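Local structure of Ent-copalyl diphosphate synthase (Streptomyces platensis, 5BP8) at residues D308-V313 with P326-H331; E263-L268 with L314-Q319; A81-L86 with G151-W156; D107-L112 with T159-P164. The protein is a single-chain, mainly helical enzyme of the class II terpene cyclase type, part of which belongs to the squalene-hopene cyclase C-terminal family. One frame throughout, in Å; residues are numbered along the deposited sequence.

Contact 1: D308-V313 with P326-H331; sequences DDTAAV and PDSLMH
L329 and T310 lie alongside each other and carry most of this buried contact, their side chains sliding past in opposite directions. L329 stands on the turn-rich connection that follows helix 307-319 and reaches back to that helix with the fork of its side chain, mainly through CD2. This CD2 packs 3.6 Å from T310 CG2 and also sits over the main chain, 3.8 Å from A311 N. The other branch, CD1, comes 4.2 Å from A311 CB, so the leucine meets both residues. Alanine suits this place because its single methyl lets the leucine come right down to the helix; on another front, A311 packs on I355 of helix 349-365.

T310 divides its two branches between different tasks. With chi1 at -64°, CG2 stands anti to the backbone N and faces the connection, while OG1 is turned to D306 O and the backbone N of I297, which satisfy it. The methyl also meets S328 OG at 3.3 Å, a close approach of carbon to oxygen and not a hydrogen bond. S328 holds this position with chi1 at 55°, its hydroxyl between the backbone N and the carbonyl carbon.

D306, S307, D308 and D309 spell the DXDD sequence characteristic of class II terpene cyclases, so the helix turn held here follows directly on that signature. No hydrogen bond crosses the contact. The interface therefore depends on shape and exclusion of water, while the threonine hydroxyl, pointed elsewhere, ties the start of the helix to I297.

Contact 2: E263-L268 with L314-Q319; sequences EQAWVL and LFALAQ
A316 sets its single methyl into the gap between A265 and L268, one helical turn apart on helix 260-274. The two helices come so close that the CA atoms of A265 and A316 are 5.5 Å apart, a spacing that small residues make possible. A316 CB lies 4.0 Å from A265 O and 4.2 Å from A265 CB, so it rests on backbone as much as on side chain. On the other side of the gap it meets L268 CB at 4.1 Å.

L268 thus touches chiefly with the root of its side chain. Its CG is anti to the carbonyl carbon (chi1 -72°), a common helical leucine conformation, and the isobutyl group runs on past the alanine to pack on L285 and H320. Polar and aromatic groups flank the alanines without entering between them. Q319 leaves its helix extended through chi2 (-169°) and brings NE2 over the ring of F315 one turn earlier, 3.3 Å above the plane and over its centre. The same NE2 makes a weak hydrogen bond to N269 OD1, a polar link between the helices beside the apolar contact. F315 in turn meets H361 edge-to-face.

Around this close helix pair the packing continues with larger side chains. Helix 282-291 covers one flank, where L284 and L288 receive Q264 and L285 receives L268. Helix 504-518 lies against E263, W266 and V267, so that helix 260-274 is packed between helix 307-319 and further helices of the same lobe.

Contact 3: A81-L86 with G151-W156; sequences ALLTEL and GKLGAW
L153 meets L86 tip to tip, with L153 CD2 3.6 Å from L86 CD1, and is the one residue of 151-156 that touches helix 72-86. The segment starts at G151, whose positive phi (53°) is easily reached without a side chain. K152 then sends its long chain toward helix 98-116, where NZ forms a long, weak ion pair with D107 OD2; an exposed lysine suits the outer side of such a turn. L153 follows and points inward. Its CG stands anti to the backbone N (chi1 -158°), which carries the fork across to helix 72-86. There CD2 also comes within 4.4 Å of L83 CD2, a looser touch than that with L86. L83 and L86 are one helical turn apart, and both present a methyl to L153 from the same face of the helix. The other branch of L153 turns to L109.

Beyond it the chain bends, with W156 N bonded to L153 O at 2.9 Å. W156 then lays its indole against L109 and R113, while its carbonyl receives T159 OG1. This is leucine packing between a helix and a long connection; the two-lobed, helical architecture is consistent with the paired alpha/alpha-barrel (beta and gamma) domains of class II terpene cyclases.

Contact 4: D107-L112 with T159-P164; sequences DGLGAL and TTLTSP
L161 places one methyl against both L109 and L112, and these apolar touches make up the whole contact across the two segments. Its CD1 lies 4.0 Å from L109 CD2 and 4.2 Å from L112 CD1. The side chains of L109 and L161 cross at about a right angle, and one methyl of each makes the touch. L161 keeps CG anti to the carbonyl carbon (chi1 -63°), which carries CD1 in between two leucines spaced one turn apart on helix 98-116. Leucine suits these places: L161 is long enough to reach from the extended connection to the helix, and L109 and L112 offer it branched apolar ends from a buried helix face. Beyond L109 and L112, L161 also packs on L135 and I138 of helix 127-144, and L112 packs on L76 and V79 of helix 72-86.

Hydrogen bonds hold the connection from outside the leucine cluster. The backbone N of L161 is bonded to N139 OD1, which satisfies an amide that has no helical partner. Farther along, S163 OG bonds to L117 O and to the backbone N of A165, a fitting use of a short hydroxyl side chain. T160 and T162, on either side of L161 in sequence, are exposed.

Adhesion and placement are thus divided: the leucines bury apolar surface without directional bonds, whereas the bonds of N139 and S163 are directional and would fix how the extended chain lies over the helices.

In the fold
All four contacts are buried. Contacts 1 and 2 share helix 307-319 and lie on one side of the molecule, their centres 12 Å apart; contacts 3 and 4 lie on the opposite side, farther from the chain's centre and beside exposed residues, and bind one long connection to the consecutive helices 72-86 and 98-116. W266 joins the first pair, packing on D308, D309 and A312; L153 and W156 against L109 join the second. None has a hydrogen bond across it. Contact 2 joins two regular helices, brought close by A265 and A316, whereas contacts 1, 3 and 4 each rely on a leucine reaching from a connection to a helix.

Contact 1: D308-V313 with P326-H331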
loop_
_atom_site.group_PDB
_atom_site.type_symbol
_atom_site.label_atom_id
_atom_site.label_comp_id
_atom_site.label_asym_id
_atom_site.label_seq_id
_atom_site.Cartn_x
_atom_site.Cartn_y
_atom_site.Cartn_z
ATOM N N ASP A 308 3.458 10.324 8.029
ATOM C CA ASP A 308 2.145 10.266 7.398
ATOM C C ASP A 308 1.170 9.593 8.343
ATOM O O ASP A 308 0.109 10.151 8.656
ATOM C CB ASP A 308 2.224 9.563 6.048
ATOM C CG ASP A 308 0.948 9.698 5.222
ATOM O OD1 ASP A 308 0.318 10.795 5.240
ATOM O OD2 ASP A 308 0.612 8.695 4.502
ATOM N N ASP A 309 1.517 8.387 8.811
ATOM C CA ASP A 309 0.709 7.707 9.769
ATOM C C ASP A 309 0.573 8.508 11.069
ATOM O O ASP A 309 -0.521 8.564 11.647
ATOM C CB ASP A 309 1.274 6.317 10.067
ATOM C CG ASP A 309 1.060 5.365 8.918
ATOM O OD1 ASP A 309 -0.108 5.164 8.558
ATOM O OD2 ASP A 309 2.064 4.863 8.352
ATOM N N THR A 310 1.664 9.136 11.495
ATOM C CA THR A 310 1.646 9.919 12.741
ATOM C C THR A 310 0.643 11.074 12.603
ATOM O O THR A 310 -0.199 11.271 13.484
ATOM C CB THR A 310 3.055 10.443 13.098
ATOM O OG1 THR A 310 3.921 9.332 13.363
ATOM C CG2 THR A 310 3.023 11.312 14.367
ATOM N N ALA A 311 0.726 11.809 11.493
ATOM C CA ALA A 311 -0.164 12.955 11.240
ATOM C C ALA A 311 -1.618 12.497 11.141
ATOM O O ALA A 311 -2.497 13.081 11.753
ATOM C CB ALA A 311 0.253 13.695 9.990
ATOM N N ALA A 312 -1.874 11.403 10.413
ATOM C CA ALA A 312 -3.236 10.898 10.285
ATOM C C ALA A 312 -3.815 10.492 11.638
ATOM O O ALA A 312 -5.001 10.682 11.899
ATOM C CB ALA A 312 -3.293 9.700 9.344
ATOM N N VAL A 313 -2.992 9.859 12.459
ATOM C CA VAL A 313 -3.418 9.373 13.746
ATOM C C VAL A 313 -3.694 10.539 14.704
ATOM O O VAL A 313 -4.718 10.533 15.389
ATOM C CB VAL A 313 -2.417 8.359 14.328
ATOM C CG1 VAL A 313 -2.656 8.143 15.816
ATOM C CG2 VAL A 313 -2.531 7.042 13.597
ATOM N N PRO A 326 1.012 17.856 18.560
ATOM C CA PRO A 326 1.658 17.099 17.479
ATOM C C PRO A 326 3.168 17.304 17.423
ATOM O O PRO A 326 3.738 17.426 16.345
ATOM C CB PRO A 326 0.973 17.654 16.228
ATOM C CG PRO A 326 0.722 19.098 16.588
ATOM C CD PRO A 326 0.354 19.070 18.049
ATOM N N ASP A 327 3.828 17.292 18.578
ATOM C CA ASP A 327 5.254 17.534 18.619
ATOM C C ASP A 327 6.084 16.446 17.961
ATOM O O ASP A 327 7.145 16.752 17.436
ATOM C CB ASP A 327 5.719 17.765 20.052
ATOM C CG ASP A 327 5.220 19.103 20.617
ATOM O OD1 ASP A 327 5.020 20.065 19.847
ATOM O OD2 ASP A 327 5.046 19.184 21.846
ATOM N N SER A 328 5.612 15.200 17.969
ATOM C CA SER A 328 6.320 14.108 17.317
ATOM C C SER A 328 6.549 14.357 15.829
ATOM O O SER A 328 7.467 13.784 15.264
ATOM C CB SER A 328 5.590 12.762 17.491
ATOM O OG SER A 328 4.244 12.839 17.029
ATOM N N LEU A 329 5.713 15.176 15.199
ATOM C CA LEU A 329 5.899 15.524 13.787
ATOM C C LEU A 329 7.111 16.424 13.540
ATOM O O LEU A 329 7.645 16.432 12.444
ATOM C CB LEU A 329 4.647 16.181 13.223
ATOM C CG LEU A 329 3.392 15.318 13.190
ATOM C CD1 LEU A 329 2.180 16.121 12.759
ATOM C CD2 LEU A 329 3.608 14.121 12.264
HETATM N N MSE A 330 7.563 17.163 14.565
HETATM C CA MSE A 330 8.688 18.104 14.390
HETATM C C MSE A 330 10.006 17.419 14.090
HETATM O O MSE A 330 10.865 18.025 13.448
HETATM C CB MSE A 330 8.795 19.052 15.610
HETATM C CG MSE A 330 7.493 19.815 15.867
HETATM SE SE MSE A 330 7.029 21.105 14.440
HETATM C CE MSE A 330 5.490 20.126 13.717
ATOM N N HIS A 331 10.165 16.149 14.483
ATOM C CA HIS A 331 11.333 15.324 14.155
ATOM C C HIS A 331 11.526 15.239 12.649
ATOM O O HIS A 331 12.636 15.018 12.168
ATOM C CB HIS A 331 11.160 13.855 14.624
ATOM C CG HIS A 331 11.076 13.666 16.105
ATOM N ND1 HIS A 331 12.089 14.037 16.964
ATOM C CD2 HIS A 331 10.121 13.093 16.875
ATOM C CE1 HIS A 331 11.745 13.734 18.204
ATOM N NE2 HIS A 331 10.555 13.157 18.177
#

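Contact 2: E263-L268 with L314-Q319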
loop_
_atom_site.group_PDB
_atom_site.type_symbol
_atom_site.label_atom_id
_atom_site.label_comp_id
_atom_site.label_asym_id
_atom_site.label_seq_id
_atom_site.Cartn_x
_atom_site.Cartn_y
_atom_site.Cartn_z
ATOM N N GLU A 263 -5.288 1.735 9.128
ATOM C CA GLU A 263 -6.717 1.540 8.865
ATOM C C GLU A 263 -7.593 2.324 9.866
ATOM O O GLU A 263 -8.558 3.001 9.458
ATOM C CB GLU A 263 -7.065 0.052 8.904
ATOM C CG GLU A 263 -8.565 -0.195 8.801
ATOM C CD GLU A 263 -8.871 -1.651 8.580
ATOM O OE1 GLU A 263 -9.547 -2.214 9.453
ATOM O OE2 GLU A 263 -8.458 -2.205 7.525
ATOM N N GLN A 264 -7.246 2.238 11.146
ATOM C CA GLN A 264 -8.049 2.921 12.187
ATOM C C GLN A 264 -8.108 4.428 11.916
ATOM O O GLN A 264 -9.197 5.009 11.921
ATOM C CB GLN A 264 -7.510 2.648 13.577
ATOM C CG GLN A 264 -7.769 1.228 14.024
ATOM C CD GLN A 264 -7.167 0.861 15.371
ATOM O OE1 GLN A 264 -6.190 1.454 15.845
ATOM N NE2 GLN A 264 -7.710 -0.191 15.964
ATOM N N ALA A 265 -6.953 5.038 11.644
ATOM C CA ALA A 265 -6.902 6.490 11.406
ATOM C C ALA A 265 -7.625 6.901 10.128
ATOM O O ALA A 265 -8.363 7.892 10.098
ATOM C CB ALA A 265 -5.466 6.952 11.349
ATOM N N TRP A 266 -7.396 6.145 9.056
ATOM C CA TRP A 266 -8.014 6.483 7.778
ATOM C C TRP A 266 -9.545 6.310 7.838
ATOM O O TRP A 266 -10.288 7.166 7.349
ATOM C CB TRP A 266 -7.387 5.697 6.609
ATOM C CG TRP A 266 -6.210 6.438 5.860
ATOM C CD1 TRP A 266 -6.247 6.932 4.582
ATOM C CD2 TRP A 266 -4.875 6.755 6.365
ATOM N NE1 TRP A 266 -5.040 7.501 4.248
ATOM C CE2 TRP A 266 -4.176 7.413 5.312
ATOM C CE3 TRP A 266 -4.224 6.569 7.599
ATOM C CZ2 TRP A 266 -2.827 7.858 5.441
ATOM C CZ3 TRP A 266 -2.842 6.979 7.715
ATOM C CH2 TRP A 266 -2.180 7.626 6.651
ATOM N N VAL A 267 -10.012 5.245 8.476
ATOM C CA VAL A 267 -11.433 5.041 8.669
ATOM C C VAL A 267 -12.030 6.187 9.488
ATOM O O VAL A 267 -13.049 6.782 9.091
ATOM C CB VAL A 267 -11.753 3.694 9.344
ATOM C CG1 VAL A 267 -13.219 3.644 9.741
ATOM C CG2 VAL A 267 -11.434 2.530 8.402
ATOM N N LEU A 268 -11.405 6.505 10.624
ATOM C CA LEU A 268 -11.898 7.609 11.441
ATOM C C LEU A 268 -11.885 8.955 10.711
ATOM O O LEU A 268 -12.852 9.730 10.809
ATOM C CB LEU A 268 -11.097 7.698 12.735
ATOM C CG LEU A 268 -11.379 6.596 13.745
ATOM C CD1 LEU A 268 -10.327 6.623 14.830
ATOM C CD2 LEU A 268 -12.788 6.787 14.310
ATOM N N LEU A 314 -2.820 11.540 14.709
ATOM C CA LEU A 314 -3.031 12.744 15.530
ATOM C C LEU A 314 -4.315 13.458 15.132
ATOM O O LEU A 314 -5.097 13.847 15.991
ATOM C CB LEU A 314 -1.853 13.693 15.412
ATOM C CG LEU A 314 -0.583 13.264 16.149
ATOM C CD1 LEU A 314 0.640 14.005 15.633
ATOM C CD2 LEU A 314 -0.771 13.506 17.652
ATOM N N PHE A 315 -4.535 13.595 13.831
ATOM C CA PHE A 315 -5.732 14.218 13.282
ATOM C C PHE A 315 -6.966 13.411 13.652
ATOM O O PHE A 315 -7.980 13.964 14.098
ATOM C CB PHE A 315 -5.558 14.364 11.742
ATOM C CG PHE A 315 -6.642 15.142 11.023
ATOM C CD1 PHE A 315 -7.167 16.332 11.521
ATOM C CD2 PHE A 315 -7.075 14.717 9.750
ATOM C CE1 PHE A 315 -8.147 17.013 10.809
ATOM C CE2 PHE A 315 -8.028 15.403 9.034
ATOM C CZ PHE A 315 -8.566 16.566 9.559
ATOM N N ALA A 316 -6.895 12.094 13.511
ATOM C CA ALA A 316 -8.024 11.244 13.849
ATOM C C ALA A 316 -8.405 11.344 15.329
ATOM O O ALA A 316 -9.597 11.468 15.666
ATOM C CB ALA A 316 -7.707 9.795 13.508
ATOM N N LEU A 317 -7.394 11.275 16.192
ATOM C CA LEU A 317 -7.617 11.371 17.628
ATOM C C LEU A 317 -8.233 12.719 17.980
ATOM O O LEU A 317 -9.259 12.766 18.693
ATOM C CB LEU A 317 -6.336 11.121 18.414
ATOM C CG LEU A 317 -5.877 9.662 18.485
ATOM C CD1 LEU A 317 -4.439 9.596 18.969
ATOM C CD2 LEU A 317 -6.792 8.807 19.352
ATOM N N ALA A 318 -7.653 13.792 17.457
ATOM C CA ALA A 318 -8.109 15.145 17.779
ATOM C C ALA A 318 -9.513 15.437 17.279
ATOM O O ALA A 318 -10.293 16.132 17.947
ATOM C CB ALA A 318 -7.116 16.174 17.276
ATOM N N GLN A 319 -9.868 14.902 16.119
ATOM C CA GLN A 319 -11.230 15.051 15.623
ATOM C C GLN A 319 -12.264 14.296 16.445
ATOM O O GLN A 319 -13.466 14.555 16.314
ATOM C CB GLN A 319 -11.350 14.631 14.154
ATOM C CG GLN A 319 -10.614 15.544 13.218
ATOM C CD GLN A 319 -10.953 15.288 11.771
ATOM O OE1 GLN A 319 -11.721 16.032 11.177
ATOM N NE2 GLN A 319 -10.375 14.224 11.190
#

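Contact 3: A81-L86 with G151-W156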
loop_
_atom_site.group_PDB
_atom_site.type_symbol
_atom_site.label_atom_id
_atom_site.label_comp_id
_atom_site.label_asym_id
_atom_site.label_seq_id
_atom_site.Cartn_x
_atom_site.Cartn_y
_atom_site.Cartn_z
ATOM N N ALA A 81 9.092 -18.105 -8.269
ATOM C CA ALA A 81 8.396 -19.102 -7.455
ATOM C C ALA A 81 8.095 -20.350 -8.267
ATOM O O ALA A 81 8.284 -21.496 -7.777
ATOM C CB ALA A 81 7.132 -18.539 -6.873
ATOM N N LEU A 82 7.636 -20.166 -9.501
ATOM C CA LEU A 82 7.321 -21.321 -10.342
ATOM C C LEU A 82 8.556 -22.133 -10.696
ATOM O O LEU A 82 8.507 -23.377 -10.658
ATOM C CB LEU A 82 6.541 -20.922 -11.606
ATOM C CG LEU A 82 5.116 -20.387 -11.336
ATOM C CD1 LEU A 82 4.555 -19.682 -12.570
ATOM C CD2 LEU A 82 4.168 -21.494 -10.870
ATOM N N LEU A 83 9.670 -21.463 -10.992
ATOM C CA LEU A 83 10.920 -22.182 -11.275
ATOM C C LEU A 83 11.374 -22.960 -10.030
ATOM O O LEU A 83 11.786 -24.130 -10.111
ATOM C CB LEU A 83 12.013 -21.238 -11.756
ATOM C CG LEU A 83 11.860 -20.653 -13.178
ATOM C CD1 LEU A 83 12.752 -19.440 -13.378
ATOM C CD2 LEU A 83 12.161 -21.735 -14.223
ATOM N N THR A 84 11.310 -22.308 -8.873
ATOM C CA THR A 84 11.656 -22.963 -7.621
ATOM C C THR A 84 10.768 -24.187 -7.363
ATOM O O THR A 84 11.292 -25.267 -7.034
ATOM C CB THR A 84 11.625 -21.969 -6.443
ATOM O OG1 THR A 84 12.664 -21.006 -6.639
ATOM C CG2 THR A 84 11.821 -22.668 -5.109
ATOM N N GLU A 85 9.455 -24.044 -7.532
ATOM C CA GLU A 85 8.526 -25.167 -7.345
ATOM C C GLU A 85 8.797 -26.320 -8.301
ATOM O O GLU A 85 8.822 -27.499 -7.874
ATOM C CB GLU A 85 7.087 -24.716 -7.504
ATOM C CG GLU A 85 6.021 -25.805 -7.427
ATOM C CD GLU A 85 5.931 -26.500 -6.077
ATOM O OE1 GLU A 85 6.312 -25.900 -5.063
ATOM O OE2 GLU A 85 5.463 -27.653 -6.028
ATOM N N LEU A 86 9.011 -25.992 -9.578
ATOM C CA LEU A 86 9.271 -27.011 -10.608
ATOM C C LEU A 86 10.552 -27.783 -10.327
ATOM O O LEU A 86 10.646 -28.969 -10.662
ATOM C CB LEU A 86 9.322 -26.368 -11.991
ATOM C CG LEU A 86 7.935 -26.078 -12.538
ATOM C CD1 LEU A 86 8.000 -24.991 -13.598
ATOM C CD2 LEU A 86 7.327 -27.357 -13.088
ATOM N N GLY A 151 7.304 -29.154 -20.826
ATOM C CA GLY A 151 6.848 -28.227 -21.862
ATOM C C GLY A 151 7.960 -27.498 -22.601
ATOM O O GLY A 151 9.019 -28.058 -22.880
ATOM N N LYS A 152 7.718 -26.223 -22.901
ATOM C CA LYS A 152 8.690 -25.412 -23.636
ATOM C C LYS A 152 9.741 -24.848 -22.708
ATOM O O LYS A 152 10.710 -24.248 -23.141
ATOM C CB LYS A 152 8.026 -24.311 -24.488
ATOM C CG LYS A 152 6.819 -23.601 -23.906
ATOM C CD LYS A 152 6.226 -22.669 -24.953
ATOM C CE LYS A 152 5.270 -21.663 -24.340
ATOM N NZ LYS A 152 4.981 -20.567 -25.308
ATOM N N LEU A 153 9.608 -25.124 -21.418
ATOM C CA LEU A 153 10.553 -24.617 -20.449
ATOM C C LEU A 153 11.983 -25.095 -20.675
ATOM O O LEU A 153 12.930 -24.331 -20.496
ATOM C CB LEU A 153 10.014 -24.916 -19.033
ATOM C CG LEU A 153 10.521 -24.100 -17.892
ATOM C CD1 LEU A 153 10.358 -22.609 -18.165
ATOM C CD2 LEU A 153 9.787 -24.530 -16.638
ATOM N N GLY A 154 12.170 -26.333 -21.145
ATOM C CA GLY A 154 13.486 -26.818 -21.514
ATOM C C GLY A 154 14.217 -25.978 -22.558
ATOM O O GLY A 154 15.442 -25.874 -22.555
ATOM N N ALA A 155 13.453 -25.323 -23.427
ATOM C CA ALA A 155 14.025 -24.431 -24.423
ATOM C C ALA A 155 14.662 -23.179 -23.812
ATOM O O ALA A 155 15.488 -22.519 -24.456
ATOM C CB ALA A 155 12.941 -24.032 -25.427
ATOM N N TRP A 156 14.263 -22.849 -22.580
ATOM C CA TRP A 156 14.810 -21.711 -21.825
ATOM C C TRP A 156 16.079 -22.021 -21.059
ATOM O O TRP A 156 16.702 -21.120 -20.490
ATOM C CB TRP A 156 13.745 -21.174 -20.845
ATOM C CG TRP A 156 12.669 -20.416 -21.522
ATOM C CD1 TRP A 156 11.551 -20.915 -22.066
ATOM C CD2 TRP A 156 12.625 -18.992 -21.724
ATOM N NE1 TRP A 156 10.788 -19.893 -22.607
ATOM C CE2 TRP A 156 11.434 -18.704 -22.410
ATOM C CE3 TRP A 156 13.480 -17.948 -21.390
ATOM C CZ2 TRP A 156 11.066 -17.403 -22.777
ATOM C CZ3 TRP A 156 13.120 -16.639 -21.772
ATOM C CH2 TRP A 156 11.937 -16.398 -22.464
#

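Contact 4: D107-L112 with T159-P164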
loop_
_atom_site.group_PDB
_atom_site.type_symbol
_atom_site.label_atom_id
_atom_site.label_comp_id
_atom_site.label_asym_id
_atom_site.label_seq_id
_atom_site.Cartn_x
_atom_site.Cartn_y
_atom_site.Cartn_z
ATOM N N ASP A 107 5.476 -18.649 -20.101
ATOM C CA ASP A 107 4.802 -17.428 -20.570
ATOM C C ASP A 107 5.197 -16.204 -19.754
ATOM O O ASP A 107 5.300 -15.115 -20.315
ATOM C CB ASP A 107 3.283 -17.597 -20.585
ATOM C CG ASP A 107 2.805 -18.589 -21.662
ATOM O OD1 ASP A 107 1.649 -19.036 -21.518
ATOM O OD2 ASP A 107 3.552 -18.861 -22.633
ATOM N N GLY A 108 5.435 -16.386 -18.451
ATOM C CA GLY A 108 6.007 -15.340 -17.592
ATOM C C GLY A 108 7.401 -14.913 -18.013
ATOM O O GLY A 108 7.707 -13.720 -18.083
ATOM N N LEU A 109 8.234 -15.885 -18.344
ATOM C CA LEU A 109 9.576 -15.610 -18.893
ATOM C C LEU A 109 9.502 -14.819 -20.185
ATOM O O LEU A 109 10.265 -13.846 -20.375
ATOM C CB LEU A 109 10.358 -16.908 -19.113
ATOM C CG LEU A 109 10.798 -17.621 -17.837
ATOM C CD1 LEU A 109 11.105 -19.101 -18.054
ATOM C CD2 LEU A 109 11.960 -16.887 -17.166
ATOM N N GLY A 110 8.567 -15.199 -21.054
ATOM C CA GLY A 110 8.310 -14.457 -22.267
ATOM C C GLY A 110 7.922 -13.021 -21.994
ATOM O O GLY A 110 8.454 -12.106 -22.638
ATOM N N ALA A 111 6.986 -12.794 -21.070
ATOM C CA ALA A 111 6.591 -11.440 -20.717
ATOM C C ALA A 111 7.744 -10.594 -20.162
ATOM O O ALA A 111 7.823 -9.396 -20.449
ATOM C CB ALA A 111 5.402 -11.445 -19.740
ATOM N N LEU A 112 8.598 -11.194 -19.343
ATOM C CA LEU A 112 9.791 -10.510 -18.835
ATOM C C LEU A 112 10.737 -10.099 -19.981
ATOM O O LEU A 112 11.156 -8.930 -20.102
ATOM C CB LEU A 112 10.534 -11.382 -17.830
ATOM C CG LEU A 112 9.824 -11.584 -16.486
ATOM C CD1 LEU A 112 10.491 -12.699 -15.689
ATOM C CD2 LEU A 112 9.826 -10.290 -15.699
ATOM N N THR A 159 19.332 -19.671 -20.541
ATOM C CA THR A 159 19.037 -18.268 -20.839
ATOM C C THR A 159 19.500 -17.392 -19.670
ATOM O O THR A 159 19.419 -17.813 -18.534
ATOM C CB THR A 159 17.517 -18.063 -21.057
ATOM O OG1 THR A 159 17.127 -18.719 -22.281
ATOM C CG2 THR A 159 17.157 -16.572 -21.137
ATOM N N THR A 160 19.990 -16.192 -19.973
ATOM C CA THR A 160 20.273 -15.172 -18.979
ATOM C C THR A 160 19.422 -13.974 -19.326
ATOM O O THR A 160 19.572 -13.409 -20.400
ATOM C CB THR A 160 21.747 -14.733 -19.000
ATOM O OG1 THR A 160 22.570 -15.884 -18.806
ATOM C CG2 THR A 160 22.034 -13.727 -17.895
ATOM N N LEU A 161 18.494 -13.624 -18.431
ATOM C CA LEU A 161 17.695 -12.431 -18.588
ATOM C C LEU A 161 18.470 -11.230 -18.057
ATOM O O LEU A 161 19.182 -11.333 -17.056
ATOM C CB LEU A 161 16.406 -12.573 -17.801
ATOM C CG LEU A 161 15.446 -13.673 -18.219
ATOM C CD1 LEU A 161 14.278 -13.684 -17.251
ATOM C CD2 LEU A 161 14.980 -13.500 -19.640
ATOM N N THR A 162 18.353 -10.104 -18.742
ATOM C CA THR A 162 19.003 -8.879 -18.293
ATOM C C THR A 162 18.030 -7.712 -18.384
ATOM O O THR A 162 17.008 -7.789 -19.052
ATOM C CB THR A 162 20.262 -8.552 -19.146
ATOM O OG1 THR A 162 19.862 -8.087 -20.427
ATOM C CG2 THR A 162 21.147 -9.766 -19.324
ATOM N N SER A 163 18.375 -6.620 -17.728
ATOM C CA SER A 163 17.586 -5.425 -17.783
ATOM C C SER A 163 18.498 -4.204 -17.812
ATOM O O SER A 163 19.474 -4.146 -17.066
ATOM C CB SER A 163 16.688 -5.322 -16.554
ATOM O OG SER A 163 16.019 -4.057 -16.516
ATOM N N PRO A 164 18.156 -3.220 -18.639
ATOM C CA PRO A 164 18.857 -1.928 -18.665
ATOM C C PRO A 164 18.502 -0.985 -17.518
ATOM O O PRO A 164 19.163 0.053 -17.347
ATOM C CB PRO A 164 18.431 -1.335 -20.000
ATOM C CG PRO A 164 17.060 -1.879 -20.214
ATOM C CD PRO A 164 17.097 -3.286 -19.658
#